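PDB 2XR1: transcription termination factor FttA from Methanosarcina mazei, which probably terminates transcription by cutting nascent RNA at the exit channel of RNA polymerase and degrading the released RNA 5'-3', using two zinc ions. Local coordinates for residues Leu534-Tyr539 with Met572-Val577. Numbering follows the deposited sequence.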
loop_
_atom_site.group_PDB
_atom_site.type_symbol
_atom_site.label_atom_id
_atom_site.label_comp_id
_atom_site.label_asym_id
_atom_site.label_seq_id
_atom_site.Cartn_x
_atom_site.Cartn_y
_atom_site.Cartn_z
ATOM N N LEU B 534 -28.348 30.296 18.435
ATOM C CA LEU B 534 -27.656 29.047 18.237
ATOM C C LEU B 534 -26.172 29.344 18.094
ATOM O O LEU B 534 -25.780 29.981 17.118
ATOM C CB LEU B 534 -28.187 28.355 16.976
ATOM C CG LEU B 534 -27.543 27.009 16.616
ATOM C CD1 LEU B 534 -27.993 25.977 17.618
ATOM C CD2 LEU B 534 -27.899 26.618 15.178
ATOM N N VAL B 535 -25.348 28.866 19.032
ATOM C CA VAL B 535 -23.956 29.311 19.115
ATOM C C VAL B 535 -23.007 28.246 18.619
ATOM O O VAL B 535 -22.866 27.211 19.240
ATOM C CB VAL B 535 -23.600 29.671 20.573
ATOM C CG1 VAL B 535 -22.231 30.354 20.662
ATOM C CG2 VAL B 535 -24.691 30.586 21.168
ATOM N N PHE B 536 -22.354 28.488 17.501
ATOM C CA PHE B 536 -21.304 27.584 17.036
ATOM C C PHE B 536 -19.937 27.970 17.596
ATOM O O PHE B 536 -19.448 29.049 17.316
ATOM C CB PHE B 536 -21.227 27.586 15.514
ATOM C CG PHE B 536 -22.384 26.917 14.852
ATOM C CD1 PHE B 536 -22.579 25.560 14.980
ATOM C CD2 PHE B 536 -23.279 27.642 14.075
ATOM C CE1 PHE B 536 -23.648 24.939 14.372
ATOM C CE2 PHE B 536 -24.340 27.011 13.450
ATOM C CZ PHE B 536 -24.517 25.664 13.602
ATOM N N VAL B 537 -19.311 27.065 18.340
ATOM C CA VAL B 537 -18.091 27.365 19.078
ATOM C C VAL B 537 -16.868 26.717 18.464
ATOM O O VAL B 537 -15.763 26.902 18.956
ATOM C CB VAL B 537 -18.174 26.903 20.513
ATOM C CG1 VAL B 537 -19.337 27.597 21.238
ATOM C CG2 VAL B 537 -18.305 25.438 20.552
ATOM N N GLY B 538 -17.049 25.984 17.381
ATOM C CA GLY B 538 -15.926 25.421 16.657
ATOM C C GLY B 538 -16.324 25.097 15.226
ATOM O O GLY B 538 -17.518 25.130 14.907
ATOM N N TYR B 539 -15.369 24.709 14.385
ATOM C CA TYR B 539 -15.698 24.350 12.997
ATOM C C TYR B 539 -16.753 23.242 12.928
ATOM O O TYR B 539 -16.874 22.410 13.831
ATOM C CB TYR B 539 -14.454 23.913 12.194
ATOM C CG TYR B 539 -14.057 22.479 12.447
ATOM C CD1 TYR B 539 -13.406 22.120 13.604
ATOM C CD2 TYR B 539 -14.359 21.495 11.537
ATOM C CE1 TYR B 539 -13.066 20.808 13.871
ATOM C CE2 TYR B 539 -14.002 20.152 11.762
ATOM C CZ TYR B 539 -13.369 19.810 12.943
ATOM O OH TYR B 539 -13.013 18.489 13.187
ATOM N N MET B 572 -34.194 31.408 14.381
ATOM C CA MET B 572 -33.377 31.781 15.539
ATOM C C MET B 572 -32.021 32.324 15.113
ATOM O O MET B 572 -31.409 31.816 14.180
ATOM C CB MET B 572 -33.204 30.592 16.502
ATOM C CG MET B 572 -32.028 29.659 16.229
ATOM S SD MET B 572 -31.995 28.277 17.412
ATOM C CE MET B 572 -32.253 26.875 16.341
ATOM N N GLU B 573 -31.560 33.353 15.814
ATOM C CA GLU B 573 -30.233 33.944 15.620
ATOM C C GLU B 573 -29.135 32.885 15.601
ATOM O O GLU B 573 -29.186 31.908 16.349
ATOM C CB GLU B 573 -29.948 34.955 16.741
ATOM C CG GLU B 573 -28.647 35.767 16.594
ATOM C CD GLU B 573 -28.509 36.847 17.675
ATOM O OE1 GLU B 573 -29.307 37.826 17.666
ATOM O OE2 GLU B 573 -27.598 36.709 18.541
ATOM N N VAL B 574 -28.151 33.094 14.737
ATOM C CA VAL B 574 -26.995 32.218 14.604
ATOM C C VAL B 574 -25.734 33.041 14.816
ATOM O O VAL B 574 -25.524 34.028 14.138
ATOM C CB VAL B 574 -26.964 31.607 13.198
ATOM C CG1 VAL B 574 -25.669 30.856 12.951
ATOM C CG2 VAL B 574 -28.149 30.711 13.015
ATOM N N GLN B 575 -24.909 32.675 15.783
ATOM C CA GLN B 575 -23.631 33.348 15.951
ATOM C C GLN B 575 -22.534 32.323 15.921
ATOM O O GLN B 575 -22.737 31.186 16.326
ATOM C CB GLN B 575 -23.585 34.177 17.226
ATOM C CG GLN B 575 -24.480 35.448 17.182
ATOM C CD GLN B 575 -23.733 36.754 16.923
ATOM O OE1 GLN B 575 -22.516 36.774 16.751
ATOM N NE2 GLN B 575 -24.462 37.853 16.932
ATOM N N VAL B 576 -21.381 32.712 15.399
ATOM C CA VAL B 576 -20.242 31.826 15.300
ATOM C C VAL B 576 -19.134 32.413 16.165
ATOM O O VAL B 576 -18.685 33.532 15.930
ATOM C CB VAL B 576 -19.777 31.713 13.826
ATOM C CG1 VAL B 576 -18.569 30.832 13.725
ATOM C CG2 VAL B 576 -20.900 31.168 12.947
ATOM N N VAL B 577 -18.714 31.685 17.187
ATOM C CA VAL B 577 -17.638 32.137 18.067
ATOM C C VAL B 577 -16.612 31.034 18.039
ATOM O O VAL B 577 -16.554 30.175 18.914
ATOM C CB VAL B 577 -18.146 32.387 19.488
ATOM C CG1 VAL B 577 -17.041 32.934 20.365
ATOM C CG2 VAL B 577 -19.344 33.322 19.452
#
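Strands 533-536 and 573-576 run side by side at one margin of the parallel sheet of the beta-CASP domain, Leu534 level with Val574 and Phe536 with Val576. Four backbone bonds zip them together in the zigzag of parallel strands. Leu534 N donates to Glu573 O (2.8 Å) and Phe536 N to Gln575 O (3.0 Å); in return Gln575 N reaches Leu534 O (3.1 Å) and Val577 N reaches Phe536 O.

Leu534, Phe536, Val574 and Val576 share one face, against which helix 545-550 packs. There Val574 CG1 sits at the edge of the Phe536 ring, near its plane, 4.1 Å from CE2. Because Phe536 CG lies beside its own backbone N (chi1 -71°), the ring swings back along the strand toward Val574. Just before the second strand, Met572 CG lies between its backbone N and carbonyl carbon (chi1 88°), and an extended chi2 carries SD on to 3.8 Å from Leu534 CB. On the other face, lined by helix 393-409, Val535 CG1 and Val577 CG2 meet loosely at 4.3 Å. Strand 414-417 flanks 533-536 on its far side, and 573-576 is the outermost strand within the chain; parallel strands between layers of helix are the mark of the alpha/beta sheet of the beta-CASP domain.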